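Local structure of 'Carboxyl esterase 2 (Tuber melanosporum Mel28, 5MIF) at residues T221-E226 against V262-R267; S227-E232 against I289-E294; A92-P97 against L177-T182. The protein probably hydrolyses carboxylic esters, as a fungal carboxylesterase of the alpha/beta hydrolase fold that resembles archaeal enzymes. One frame throughout, in Å; residues are numbered along the deposited sequence.

Contact 1 of 3, residues T221-E226 against V262-R267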
loop_
_atom_site.group_PDB
_atom_site.type_symbol
_atom_site.label_atom_id
_atom_site.label_comp_id
_atom_site.label_asym_id
_atom_site.label_seq_id
_atom_site.Cartn_x
_atom_site.Cartn_y
_atom_site.Cartn_z
ATOM N N THR A 221 5.296 13.594 13.472
ATOM C CA THR A 221 6.243 14.460 12.788
ATOM C C THR A 221 6.200 15.872 13.344
ATOM O O THR A 221 7.136 16.651 13.158
ATOM C CB THR A 221 5.954 14.511 11.281
ATOM O OG1 THR A 221 4.612 14.969 11.086
ATOM C CG2 THR A 221 6.085 13.139 10.663
ATOM N N ASP A 222 5.115 16.188 14.041
ATOM C CA ASP A 222 4.915 17.535 14.576
ATOM C C ASP A 222 4.319 17.443 15.975
ATOM O O ASP A 222 3.155 17.082 16.139
ATOM C CB ASP A 222 4.005 18.349 13.648
ATOM C CG ASP A 222 4.004 19.839 13.973
ATOM O OD1 ASP A 222 4.387 20.220 15.101
ATOM O OD2 ASP A 222 3.634 20.638 13.088
ATOM N N LEU A 223 5.133 17.733 16.986
ATOM C CA LEU A 223 4.691 17.602 18.370
ATOM C C LEU A 223 4.075 18.899 18.894
ATOM O O LEU A 223 3.481 18.923 19.972
ATOM C CB LEU A 223 5.856 17.180 19.268
ATOM C CG LEU A 223 6.158 15.679 19.373
ATOM C CD1 LEU A 223 6.443 15.047 18.011
ATOM C CD2 LEU A 223 7.309 15.427 20.317
ATOM N N ALA A 224 4.239 19.979 18.136
ATOM C CA ALA A 224 3.834 21.303 18.593
ATOM C C ALA A 224 2.405 21.623 18.197
ATOM O O ALA A 224 1.626 22.121 19.001
ATOM C CB ALA A 224 4.770 22.359 18.039
ATOM N N CYS A 225 2.065 21.327 16.949
ATOM C CA CYS A 225 0.778 21.726 16.416
ATOM C C CYS A 225 -0.177 20.554 16.329
ATOM O O CYS A 225 0.225 19.393 16.210
ATOM C CB CYS A 225 0.948 22.388 15.046
ATOM S SG CYS A 225 1.650 24.059 15.166
ATOM N N GLU A 226 -1.454 20.877 16.432
ATOM C CA GLU A 226 -2.511 19.922 16.195
ATOM C C GLU A 226 -3.003 20.074 14.771
ATOM O O GLU A 226 -3.010 21.180 14.216
ATOM C CB GLU A 226 -3.622 20.126 17.206
ATOM C CG GLU A 226 -3.081 20.050 18.611
ATOM C CD GLU A 226 -4.144 19.780 19.629
ATOM O OE1 GLU A 226 -5.297 20.209 19.404
ATOM O OE2 GLU A 226 -3.823 19.135 20.648
ATOM N N VAL A 262 14.548 19.094 15.382
ATOM C CA VAL A 262 15.001 17.796 15.875
ATOM C C VAL A 262 13.858 17.059 16.580
ATOM O O VAL A 262 13.720 15.848 16.430
ATOM C CB VAL A 262 16.208 17.934 16.832
ATOM C CG1 VAL A 262 16.589 16.574 17.439
ATOM C CG2 VAL A 262 17.386 18.543 16.092
ATOM N N ALA A 263 13.017 17.785 17.311
ATOM C CA ALA A 263 11.838 17.184 17.948
ATOM C C ALA A 263 10.733 16.886 16.938
ATOM O O ALA A 263 10.057 15.853 17.005
ATOM C CB ALA A 263 11.295 18.103 19.042
ATOM N N SER A 264 10.542 17.823 16.021
ATOM C CA SER A 264 9.447 17.772 15.071
ATOM C C SER A 264 9.981 17.949 13.659
ATOM O O SER A 264 9.993 19.060 13.139
ATOM C CB SER A 264 8.421 18.856 15.404
ATOM O OG SER A 264 7.872 18.653 16.697
ATOM N N PRO A 265 10.444 16.854 13.035
ATOM C CA PRO A 265 11.101 16.972 11.724
ATOM C C PRO A 265 10.175 17.490 10.637
ATOM O O PRO A 265 10.661 17.926 9.590
ATOM C CB PRO A 265 11.564 15.543 11.438
ATOM C CG PRO A 265 11.773 14.962 12.805
ATOM C CD PRO A 265 10.625 15.514 13.615
ATOM N N GLY A 266 8.868 17.436 10.881
ATOM C CA GLY A 266 7.895 18.066 10.008
ATOM C C GLY A 266 8.082 19.573 9.883
ATOM O O GLY A 266 7.562 20.192 8.953
ATOM N N ARG A 267 8.811 20.157 10.834
ATOM C CA ARG A 267 9.049 21.595 10.873
ATOM C C ARG A 267 10.459 21.947 10.424
ATOM O O ARG A 267 10.890 23.093 10.562
ATOM C CB ARG A 267 8.812 22.134 12.288
ATOM C CG ARG A 267 7.452 21.771 12.859
ATOM C CD ARG A 267 7.278 22.300 14.277
ATOM N NE ARG A 267 6.930 23.715 14.251
ATOM C CZ ARG A 267 5.706 24.185 14.038
ATOM N NH1 ARG A 267 4.685 23.352 13.864
ATOM N NH2 ARG A 267 5.506 25.496 14.013
#

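Contact 2 of 3, residues S227-E232 against I289-E294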
loop_
_atom_site.group_PDB
_atom_site.type_symbol
_atom_site.label_atom_id
_atom_site.label_comp_id
_atom_site.label_asym_id
_atom_site.label_seq_id
_atom_site.Cartn_x
_atom_site.Cartn_y
_atom_site.Cartn_z
ATOM N N SER A 227 -3.366 18.950 14.169
ATOM C CA SER A 227 -3.762 18.928 12.772
ATOM C C SER A 227 -5.228 18.544 12.660
ATOM O O SER A 227 -5.857 18.189 13.661
ATOM C CB SER A 227 -2.874 17.961 11.984
ATOM O OG SER A 227 -2.792 16.707 12.641
ATOM N N ALA A 228 -5.762 18.643 11.445
ATOM C CA ALA A 228 -7.176 18.393 11.169
ATOM C C ALA A 228 -7.690 17.067 11.747
ATOM O O ALA A 228 -8.794 17.013 12.295
ATOM C CB ALA A 228 -7.427 18.441 9.660
ATOM N N THR A 229 -6.903 15.999 11.630
ATOM C CA THR A 229 -7.382 14.695 12.080
ATOM C C THR A 229 -7.414 14.552 13.611
ATOM O O THR A 229 -8.046 13.624 14.117
ATOM C CB THR A 229 -6.541 13.537 11.494
ATOM O OG1 THR A 229 -5.152 13.781 11.729
ATOM C CG2 THR A 229 -6.791 13.391 9.991
ATOM N N PHE A 230 -6.753 15.453 14.346
ATOM C CA PHE A 230 -6.923 15.496 15.807
ATOM C C PHE A 230 -8.391 15.712 16.135
ATOM O O PHE A 230 -8.960 15.033 16.986
ATOM C CB PHE A 230 -6.106 16.620 16.464
ATOM C CG PHE A 230 -4.692 16.249 16.806
ATOM C CD1 PHE A 230 -3.748 16.012 15.809
ATOM C CD2 PHE A 230 -4.306 16.130 18.134
ATOM C CE1 PHE A 230 -2.434 15.681 16.132
ATOM C CE2 PHE A 230 -3.003 15.796 18.468
ATOM C CZ PHE A 230 -2.064 15.572 17.465
ATOM N N LYS A 231 -8.990 16.657 15.418
ATOM C CA LYS A 231 -10.396 16.996 15.566
ATOM C C LYS A 231 -11.319 15.896 15.016
ATOM O O LYS A 231 -12.402 15.658 15.553
ATOM C CB LYS A 231 -10.675 18.328 14.855
ATOM C CG LYS A 231 -9.969 19.500 15.514
ATOM C CD LYS A 231 -9.732 20.643 14.541
ATOM C CE LYS A 231 -8.951 21.780 15.212
ATOM N NZ LYS A 231 -9.045 23.080 14.472
ATOM N N GLU A 232 -10.895 15.227 13.946
ATOM C CA GLU A 232 -11.731 14.211 13.317
ATOM C C GLU A 232 -11.814 12.922 14.149
ATOM O O GLU A 232 -12.859 12.277 14.204
ATOM C CB GLU A 232 -11.220 13.897 11.910
ATOM C CG GLU A 232 -12.117 12.952 11.145
ATOM C CD GLU A 232 -11.704 12.787 9.699
ATOM O OE1 GLU A 232 -10.689 13.399 9.289
ATOM O OE2 GLU A 232 -12.418 12.061 8.968
ATOM N N ILE A 289 -3.335 11.019 14.333
ATOM C CA ILE A 289 -2.008 11.450 13.900
ATOM C C ILE A 289 -1.829 11.269 12.373
ATOM O O ILE A 289 -0.769 11.572 11.822
ATOM C CB ILE A 289 -0.898 10.691 14.688
ATOM C CG1 ILE A 289 0.315 11.576 14.917
ATOM C CG2 ILE A 289 -0.496 9.402 14.021
ATOM C CD1 ILE A 289 0.044 12.658 15.917
ATOM N N ARG A 290 -2.874 10.795 11.695
ATOM C CA ARG A 290 -2.798 10.520 10.254
ATOM C C ARG A 290 -2.324 11.726 9.426
ATOM O O ARG A 290 -1.481 11.578 8.545
ATOM C CB ARG A 290 -4.158 10.044 9.730
ATOM C CG ARG A 290 -4.152 9.625 8.260
ATOM C CD ARG A 290 -5.569 9.408 7.753
ATOM N NE ARG A 290 -6.192 10.688 7.424
ATOM C CZ ARG A 290 -7.505 10.904 7.370
ATOM N NH1 ARG A 290 -8.356 9.920 7.625
ATOM N NH2 ARG A 290 -7.967 12.107 7.050
ATOM N N GLN A 291 -2.860 12.912 9.707
ATOM C CA GLN A 291 -2.528 14.108 8.921
ATOM C C GLN A 291 -1.027 14.440 8.912
ATOM O O GLN A 291 -0.491 14.947 7.915
ATOM C CB GLN A 291 -3.319 15.317 9.437
ATOM C CG GLN A 291 -3.189 16.567 8.572
ATOM C CD GLN A 291 -3.973 16.469 7.275
ATOM O OE1 GLN A 291 -5.097 15.966 7.255
ATOM N NE2 GLN A 291 -3.373 16.931 6.178
ATOM N N GLN A 292 -0.355 14.170 10.027
ATOM C CA GLN A 292 1.065 14.493 10.154
ATOM C C GLN A 292 1.925 13.741 9.145
ATOM O O GLN A 292 2.783 14.336 8.482
ATOM C CB GLN A 292 1.554 14.198 11.577
ATOM C CG GLN A 292 1.038 15.198 12.582
ATOM C CD GLN A 292 1.626 15.006 13.959
ATOM O OE1 GLN A 292 2.680 14.377 14.126
ATOM N NE2 GLN A 292 0.921 15.509 14.970
ATOM N N GLY A 293 1.705 12.434 9.041
ATOM C CA GLY A 293 2.445 11.620 8.090
ATOM C C GLY A 293 2.213 12.050 6.653
ATOM O O GLY A 293 3.170 12.206 5.889
ATOM N N GLU A 294 0.947 12.282 6.299
ATOM C CA GLU A 294 0.583 12.646 4.930
ATOM C C GLU A 294 1.158 14.009 4.551
ATOM O O GLU A 294 1.730 14.169 3.472
ATOM C CB GLU A 294 -0.949 12.618 4.763
ATOM C CG GLU A 294 -1.541 11.213 4.913
ATOM C CD GLU A 294 -3.036 11.100 4.565
ATOM O OE1 GLU A 294 -3.761 12.114 4.559
ATOM O OE2 GLU A 294 -3.485 9.967 4.281
HETATM O O HOH W 1 -11.040 10.289 6.973
#

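Contact 3 of 3, residues A92-P97 against L177-T182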
loop_
_atom_site.group_PDB
_atom_site.type_symbol
_atom_site.label_atom_id
_atom_site.label_comp_id
_atom_site.label_asym_id
_atom_site.label_seq_id
_atom_site.Cartn_x
_atom_site.Cartn_y
_atom_site.Cartn_z
ATOM N N ALA A 92 21.377 -2.064 22.359
ATOM C CA ALA A 92 20.911 -2.405 21.021
ATOM C C ALA A 92 20.895 -3.921 20.834
ATOM O O ALA A 92 21.739 -4.636 21.386
ATOM C CB ALA A 92 21.794 -1.731 19.960
ATOM N N TYR A 93 19.920 -4.408 20.075
ATOM C CA TYR A 93 19.874 -5.812 19.720
ATOM C C TYR A 93 20.098 -5.969 18.209
ATOM O O TYR A 93 19.363 -5.392 17.413
ATOM C CB TYR A 93 18.538 -6.436 20.124
ATOM C CG TYR A 93 18.231 -6.361 21.611
ATOM C CD1 TYR A 93 17.659 -5.219 22.169
ATOM C CD2 TYR A 93 18.548 -7.415 22.462
ATOM C CE1 TYR A 93 17.387 -5.141 23.542
ATOM C CE2 TYR A 93 18.282 -7.351 23.827
ATOM C CZ TYR A 93 17.708 -6.212 24.362
ATOM O OH TYR A 93 17.450 -6.157 25.715
ATOM N N LEU A 94 21.090 -6.759 17.806
ATOM C CA LEU A 94 21.266 -7.041 16.382
ATOM C C LEU A 94 20.631 -8.386 16.049
ATOM O O LEU A 94 21.089 -9.426 16.513
ATOM C CB LEU A 94 22.742 -7.046 15.988
ATOM C CG LEU A 94 23.049 -7.295 14.498
ATOM C CD1 LEU A 94 22.501 -6.154 13.638
ATOM C CD2 LEU A 94 24.540 -7.477 14.258
ATOM N N TYR A 95 19.568 -8.359 15.254
ATOM C CA TYR A 95 18.907 -9.587 14.835
ATOM C C TYR A 95 19.272 -9.930 13.397
ATOM O O TYR A 95 19.149 -9.082 12.513
ATOM C CB TYR A 95 17.400 -9.466 14.959
ATOM C CG TYR A 95 16.885 -9.085 16.330
ATOM C CD1 TYR A 95 16.980 -9.963 17.415
ATOM C CD2 TYR A 95 16.242 -7.871 16.522
ATOM C CE1 TYR A 95 16.459 -9.610 18.666
ATOM C CE2 TYR A 95 15.732 -7.510 17.747
ATOM C CZ TYR A 95 15.837 -8.371 18.815
ATOM O OH TYR A 95 15.301 -7.964 20.015
ATOM N N LYS A 96 19.738 -11.160 13.174
ATOM C CA LYS A 96 20.121 -11.629 11.833
ATOM C C LYS A 96 19.384 -12.893 11.417
ATOM O O LYS A 96 19.267 -13.823 12.203
ATOM C CB LYS A 96 21.626 -11.901 11.762
ATOM C CG LYS A 96 22.503 -10.732 12.119
ATOM C CD LYS A 96 23.937 -10.988 11.695
ATOM C CE LYS A 96 24.661 -11.758 12.784
ATOM N NZ LYS A 96 26.008 -12.186 12.356
ATOM N N PRO A 97 18.880 -12.931 10.179
ATOM C CA PRO A 97 18.300 -14.185 9.685
ATOM C C PRO A 97 19.345 -15.319 9.632
ATOM O O PRO A 97 20.543 -15.075 9.493
ATOM C CB PRO A 97 17.839 -13.825 8.274
ATOM C CG PRO A 97 18.749 -12.702 7.864
ATOM C CD PRO A 97 18.983 -11.907 9.122
ATOM N N LEU A 177 30.230 -7.320 12.583
ATOM C CA LEU A 177 29.089 -8.113 13.026
ATOM C C LEU A 177 28.400 -8.809 11.862
ATOM O O LEU A 177 27.382 -9.477 12.042
ATOM C CB LEU A 177 28.088 -7.232 13.771
ATOM C CG LEU A 177 28.599 -6.603 15.066
ATOM C CD1 LEU A 177 27.558 -5.653 15.623
ATOM C CD2 LEU A 177 28.965 -7.684 16.076
ATOM N N GLY A 178 28.942 -8.629 10.662
ATOM C CA GLY A 178 28.418 -9.327 9.503
ATOM C C GLY A 178 27.304 -8.576 8.797
ATOM O O GLY A 178 26.517 -9.180 8.076
ATOM N N VAL A 179 27.213 -7.267 9.020
ATOM C CA VAL A 179 26.230 -6.468 8.300
ATOM C C VAL A 179 26.947 -5.403 7.499
ATOM O O VAL A 179 28.094 -5.050 7.780
ATOM C CB VAL A 179 25.185 -5.800 9.231
ATOM C CG1 VAL A 179 24.457 -6.849 10.051
ATOM C CG2 VAL A 179 25.847 -4.761 10.126
ATOM N N ASP A 180 26.252 -4.888 6.497
ATOM C CA ASP A 180 26.823 -3.902 5.599
ATOM C C ASP A 180 26.265 -2.519 5.897
ATOM O O ASP A 180 25.148 -2.200 5.497
ATOM C CB ASP A 180 26.540 -4.311 4.145
ATOM C CG ASP A 180 27.093 -3.326 3.133
ATOM O OD1 ASP A 180 27.836 -2.395 3.518
ATOM O OD2 ASP A 180 26.744 -3.475 1.945
ATOM N N PRO A 181 27.044 -1.687 6.601
ATOM C CA PRO A 181 26.562 -0.352 6.972
ATOM C C PRO A 181 26.286 0.549 5.773
ATOM O O PRO A 181 25.585 1.546 5.922
ATOM C CB PRO A 181 27.714 0.214 7.817
ATOM C CG PRO A 181 28.476 -0.996 8.291
ATOM C CD PRO A 181 28.380 -1.966 7.153
ATOM N N THR A 182 26.803 0.195 4.601
ATOM C CA THR A 182 26.523 0.964 3.394
ATOM C C THR A 182 25.219 0.523 2.745
ATOM O O THR A 182 24.762 1.137 1.788
ATOM C CB THR A 182 27.657 0.838 2.352
ATOM O OG1 THR A 182 27.552 -0.425 1.681
ATOM C CG2 THR A 182 29.010 0.941 3.018
#

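Contact 1 of 3, residues T221-E226 against V262-R267
T221 and G266 meet through their backbones at the tightly packed end of this loop-to-loop contact: G266 N donates to T221 O at 3.0 Å. The lack of a side chain suits G266, because a beta carbon there would clash with that same carbonyl oxygen. Beside it S264 turns its hydroxyl into the neighbouring loop, where OG accepts a nearly straight bond from L223 N (2.9 Å, 172°) and is also bonded to the carbonyl oxygen of R258. A short polar side chain fits between two backbones in this way. L223 itself packs its CD1 near A263 O.

Toward solvent the grip is looser. R267, its chain bent at chi3 (80°), brings NH1 to the D222 carboxylate at 3.0 Å from OD2, a salt bridge whose hydrogen bonds are weak; the two planes stand 61° apart. A224 CB lies over one guanidinium face, and C225 SG comes within 3.4 Å of NH1. D222 suits its place because OD1 also accepts from A224 N and C225 N, both arriving from one face of the carboxylate, the first closing an Asx turn and the second extending it to an Asx motif.

The loop 221-226 leads from strand 213-217 to helix 228-232, while 262-267 runs between helices 241-251 and 270-273; helix 191-206 touches both, through E194 against L223 and S197 against P265.

Contact 2 of 3, residues S227-E232 against I289-E294
In this alpha/beta hydrolase fold a short helix, 228-232, after strand 213-217, packs against the first turn of helix 290-302, which follows strand 279-284. T229 and Q291 meet where the chains come nearest. The short segments run nearly antiparallel, at 156°, with their axes 9.1 Å apart.

T229 OG1 is tucked between its own backbone N and carbonyl carbon and faces the start of the other helix, where it takes the N-H of Q291 (3.2 Å, 160°); the same hydroxyl bonds to P288 O. Its methyl CG2 lies over one face of the R290 guanidinium, 3.4 Å from NH2. A branched residue with one polar and one apolar arm suits this place. S227 packs its CB against CB and CG of Q291, both at 3.7 Å, and its buried OG has no hydrogen-bonding partner.

At one margin, E232 OE1 makes a long salt bridge to R290 NH2 (3.8 Å), while a water links E232 OE2 to R290 NH1, which also donates to E285 O. On the other flank the F230 ring packs beside I289 CD1 and receives Q292 NE2 at its edge, 3.6 Å from CE1, with amide and ring only 17° apart; Q292 OE1 accepts from T221 N.

I289 in turn touches H317, and its N bonds to D287 OD1. With S190, these two residues are arranged like the Ser-His-Asp catalytic triad of alpha/beta hydrolases, so this helix start probably lies beside the active site.

Contact 3 of 3, residues A92-P97 against L177-T182
Side-chain packing and one lysine-to-backbone bond make this contact, in which strand 90-97, near one margin of the central sheet, is packed from one face by the loop and short strand at 177-182. The backbones stay well apart, with the nearest CA atoms, those of L94 and L177, 8.6 Å from each other, so the two strands are not paired.

The CG of L94 stands anti to the backbone N (chi1 -178°), which sends the forked end out across the interface: CD2 packs on L177 CB at 3.6 Å and lies 3.8 Å from L177 CD1, while CD1 meets V179 CG1 at 4.1 Å. Leucine suits the place because its two methyls can serve two different neighbours. L177 also rests on K78 and L80 of the adjacent strand 75-82, and V179 on A142.

In the alpha/beta hydrolase fold the sheet is covered by helices on both faces; here the segment between helix 158-173 and strand 184-189 adds to that cover. G178 has a positive phi, a conformation in which a beta carbon would jam against the carbonyl oxygen of L177.

K96, two residues on and so on the same side of the strand as L94, is long enough to cross to the opposite backbone. Bent at chi3 (-86°), it carries NZ to L177 O at 3.1 Å, an approach tilted 29° from the carbonyl plane. Replacing K96 by an alanine would probably leave L177 O without this donor and remove the one polar tie between the segments. Further along, D180 OD1 accepts from T182 N, an Asx turn.

In the fold
Contacts 1 and 2 are neighbours, their centres 12 Å apart, and share one run of chain: 221-226 passes into 227-232. Q292 of contact 2 joins them, its OE1 accepting from the backbone N of both T221 and D222. Contact 3 lies on the opposite side of the chain's centre, about 19 Å from contact 1 and 24 Å from contact 2 between nearest atoms. All three are partly buried, with none wholly core or surface. Their chemistry follows their place: loops in contact 1 are tied by backbone and hydroxyl bonds and an outer salt bridge, helix starts in contact 2 mix polar and apolar packing, and contact 3 packs aliphatic side chains on the sheet, with one lysine bond.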